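Local coordinates for protein putative polyketide synthase (Brevibacillus brevis, PDB 5HU7) that probably dehydrates beta-hydroxyacyl intermediates of a growing polyketide chain, as the dehydratase domain of a trans-AT polyketide synthase, at residues A54-A59 with S80-D85. Residues are numbered along the deposited sequence; the frame is centred on the assembly and turned at random.
Sequences AYLEMA and SHVATD
Tyr-55 and Leu-56 on helix 52-65 pack against Thr-84 and Val-82 of strand 76-84 in a small, buried helix-on-sheet contact, in the first hot-dog half of what is, by family, a double hot-dog dehydratase; helix 52-65 is the central helix that the antiparallel strands of this half wrap. No hydrogen bond crosses between 54-59 and 80-85; about 154 Å² is buried, counting both sides. The main element is a CH-pi contact: the methyl CG2 of Thr-84 sits over one face of the Tyr-55 ring, 4.0 Å from its centroid and 24° off the ring normal. The two side chains cross at about a right angle, and CG2 of Thr-84 comes within 3.7 Å of Tyr-55 CZ. Thr-84 OG1 lies above the same ring toward its rim, 3.9 Å from Tyr-55 CG, so both branches of the threonine lie along the aromatic surface. With CG2 anti to the Thr-84 backbone N and OG1 beside that N (chi1 -68°), the methyl lies over the hydroxyl-bearing end of the ring, at CZ and CE2, with OG1 near CG. Both polar ends are satisfied outside the pair, Tyr-55 OH by the backbone N of Leu-88 and Thr-84 OG1 by Ser-128 OG. A second, purely apolar touch joins Leu-56 CD2 to Val-82 CG1 at 3.9 Å. Val-82 and Thr-84 are alternate residues of one strand, and both direct their side chains at the helix. Were Tyr-55 an alanine, the Thr-84 methyl would probably lose its aromatic cover and the Leu-88 amide its hydroxyl partner. Around this contact, strand 76-84 pairs antiparallel with 125-135 and 241-249, whose Phe-242 touches Tyr-55, Val-82 and Thr-84; Phe-50 meets the Tyr-55 ring edge-to-face, while Ile-113 and Tyr-111 of strand 108-115 touch Tyr-55 and Val-82 respectively.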
ATOM      1  N   ALA A  54     -15.385 -12.801   7.099  1.00 59.34           N
ATOM      2  CA  ALA A  54     -14.455 -12.162   6.192  1.00 59.52           C
ATOM      3  C   ALA A  54     -14.485 -10.645   6.356  1.00 62.04           C
ATOM      4  O   ALA A  54     -13.439 -10.012   6.266  1.00 61.16           O
ATOM      5  CB  ALA A  54     -14.751 -12.553   4.770  1.00 61.07           C
ATOM      6  N   TYR A  55     -15.662 -10.071   6.721  1.00 56.77           N
ATOM      7  CA  TYR A  55     -15.792  -8.643   6.975  1.00 55.08           C
ATOM      8  C   TYR A  55     -15.003  -8.232   8.211  1.00 58.99           C
ATOM      9  O   TYR A  55     -14.417  -7.155   8.224  1.00 62.28           O
ATOM     10  CB  TYR A  55     -17.264  -8.271   7.212  1.00 54.10           C
ATOM     11  CG  TYR A  55     -18.160  -8.385   6.001  1.00 52.85           C
ATOM     12  CD1 TYR A  55     -18.164  -7.396   5.015  1.00 54.28           C
ATOM     13  CD2 TYR A  55     -19.095  -9.402   5.903  1.00 53.90           C
ATOM     14  CE1 TYR A  55     -19.088  -7.426   3.964  1.00 53.96           C
ATOM     15  CE2 TYR A  55     -20.001  -9.458   4.847  1.00 55.40           C
ATOM     16  CZ  TYR A  55     -20.020  -8.446   3.903  1.00 58.83           C
ATOM     17  OH  TYR A  55     -20.928  -8.477   2.887  1.00 66.43           O
ATOM     18  N   LEU A  56     -14.992  -9.076   9.252  1.00 52.71           N
ATOM     19  CA  LEU A  56     -14.286  -8.779  10.491  1.00 53.16           C
ATOM     20  C   LEU A  56     -12.799  -8.909  10.337  1.00 56.56           C
ATOM     21  O   LEU A  56     -12.038  -8.078  10.833  1.00 57.01           O
ATOM     22  CB  LEU A  56     -14.771  -9.702  11.592  1.00 55.04           C
ATOM     23  CG  LEU A  56     -16.280  -9.671  11.907  1.00 58.89           C
ATOM     24  CD1 LEU A  56     -16.611 -10.762  12.911  1.00 59.79           C
ATOM     25  CD2 LEU A  56     -16.702  -8.338  12.415  1.00 56.80           C
ATOM     26  N   GLU A  57     -12.384  -9.975   9.679  1.00 55.63           N
ATOM     27  CA  GLU A  57     -10.978 -10.271   9.363  1.00 57.22           C
ATOM     28  C   GLU A  57     -10.350  -9.180   8.456  1.00 59.83           C
ATOM     29  O   GLU A  57      -9.241  -8.740   8.731  1.00 57.73           O
ATOM     30  CB  GLU A  57     -10.884 -11.655   8.703  1.00 59.26           C
ATOM     31  CG  GLU A  57      -9.494 -12.164   8.427  1.00 66.96           C
ATOM     32  CD  GLU A  57      -8.537 -12.137   9.594  1.00 77.12           C
ATOM     33  OE1 GLU A  57      -8.982 -12.430  10.720  1.00 83.54           O
ATOM     34  OE2 GLU A  57      -7.349 -11.792   9.402  1.00 78.18           O
ATOM     35  N   MET A  58     -11.086  -8.727   7.422  1.00 59.49           N
ATOM     36  CA  MET A  58     -10.642  -7.658   6.514  1.00 61.31           C
ATOM     37  C   MET A  58     -10.471  -6.329   7.270  1.00 62.32           C
ATOM     38  O   MET A  58      -9.454  -5.673   7.141  1.00 60.83           O
ATOM     39  CB  MET A  58     -11.622  -7.477   5.343  1.00 64.81           C
ATOM     40  CG  MET A  58     -11.028  -6.721   4.187  1.00 72.62           C
ATOM     41  SD  MET A  58     -12.188  -6.203   2.890  1.00 79.27           S
ATOM     42  CE  MET A  58     -12.707  -7.640   2.334  1.00 76.29           C
ATOM     43  N   ALA A  59     -11.466  -5.952   8.069  1.00 57.62           N
ATOM     44  CA  ALA A  59     -11.440  -4.734   8.884  1.00 55.92           C
ATOM     45  C   ALA A  59     -10.295  -4.741   9.893  1.00 58.77           C
ATOM     46  O   ALA A  59      -9.632  -3.719  10.080  1.00 59.89           O
ATOM     47  CB  ALA A  59     -12.750  -4.605   9.620  1.00 55.36           C
ATOM     48  N   SER A  80     -16.215  -2.381  17.977  1.00 50.71           N
ATOM     49  CA  SER A  80     -17.513  -2.099  18.602  1.00 49.58           C
ATOM     50  C   SER A  80     -18.496  -1.605  17.550  1.00 54.33           C
ATOM     51  O   SER A  80     -18.066  -0.997  16.583  1.00 53.23           O
ATOM     52  CB  SER A  80     -17.358  -0.986  19.639  1.00 50.99           C
ATOM     53  OG  SER A  80     -16.594  -1.413  20.743  1.00 64.80           O
ATOM     54  N   HIS A  81     -19.797  -1.819  17.777  1.00 53.30           N
ATOM     55  CA  HIS A  81     -20.882  -1.315  16.928  1.00 56.07           C
ATOM     56  C   HIS A  81     -20.728  -1.683  15.465  1.00 56.08           C
ATOM     57  O   HIS A  81     -20.913  -0.851  14.590  1.00 55.70           O
ATOM     58  CB  HIS A  81     -21.010   0.202  17.091  1.00 59.41           C
ATOM     59  CG  HIS A  81     -21.105   0.643  18.513  1.00 66.59           C
ATOM     60  ND1 HIS A  81     -22.093   0.160  19.350  1.00 71.01           N
ATOM     61  CD2 HIS A  81     -20.304   1.483  19.216  1.00 69.90           C
ATOM     62  CE1 HIS A  81     -21.891   0.745  20.524  1.00 71.49           C
ATOM     63  NE2 HIS A  81     -20.808   1.532  20.497  1.00 71.17           N
ATOM     64  N   VAL A  82     -20.340  -2.918  15.207  1.00 52.03           N
ATOM     65  CA  VAL A  82     -20.144  -3.424  13.846  1.00 50.44           C
ATOM     66  C   VAL A  82     -21.503  -3.742  13.218  1.00 54.91           C
ATOM     67  O   VAL A  82     -22.377  -4.318  13.866  1.00 52.15           O
ATOM     68  CB  VAL A  82     -19.205  -4.650  13.820  1.00 52.54           C
ATOM     69  CG1 VAL A  82     -19.075  -5.207  12.411  1.00 52.31           C
ATOM     70  CG2 VAL A  82     -17.826  -4.316  14.406  1.00 52.01           C
ATOM     71  N   ALA A  83     -21.670  -3.374  11.951  1.00 56.45           N
ATOM     72  CA  ALA A  83     -22.937  -3.595  11.246  1.00 58.11           C
ATOM     73  C   ALA A  83     -22.703  -3.819   9.779  1.00 60.97           C
ATOM     74  O   ALA A  83     -22.043  -3.014   9.154  1.00 60.13           O
ATOM     75  CB  ALA A  83     -23.860  -2.398  11.467  1.00 59.00           C
ATOM     76  N   THR A  84     -23.134  -4.986   9.264  1.00 59.86           N
ATOM     77  CA  THR A  84     -23.123  -5.311   7.843  1.00 59.40           C
ATOM     78  C   THR A  84     -24.567  -5.214   7.413  1.00 63.36           C
ATOM     79  O   THR A  84     -25.310  -6.150   7.660  1.00 61.76           O
ATOM     80  CB  THR A  84     -22.483  -6.672   7.558  1.00 71.28           C
ATOM     81  OG1 THR A  84     -21.080  -6.576   7.863  1.00 74.19           O
ATOM     82  CG2 THR A  84     -22.681  -7.115   6.107  1.00 68.93           C
ATOM     83  N   ASP A  85     -24.957  -4.078   6.815  1.00 63.27           N
ATOM     84  CA  ASP A  85     -26.331  -3.731   6.405  1.00 68.51           C
ATOM     85  C   ASP A  85     -26.661  -4.082   4.950  1.00 76.41           C
ATOM     86  O   ASP A  85     -27.816  -4.398   4.660  1.00 79.91           O
ATOM     87  CB  ASP A  85     -26.578  -2.183   6.562  1.00 74.12           C
ATOM     88  CG  ASP A  85     -25.334  -1.251   6.582  1.00 93.82           C
ATOM     89  OD1 ASP A  85     -24.378  -1.539   7.330  1.00 91.30           O
ATOM     90  OD2 ASP A  85     -25.282  -0.314   5.739  1.00106.67           O
TER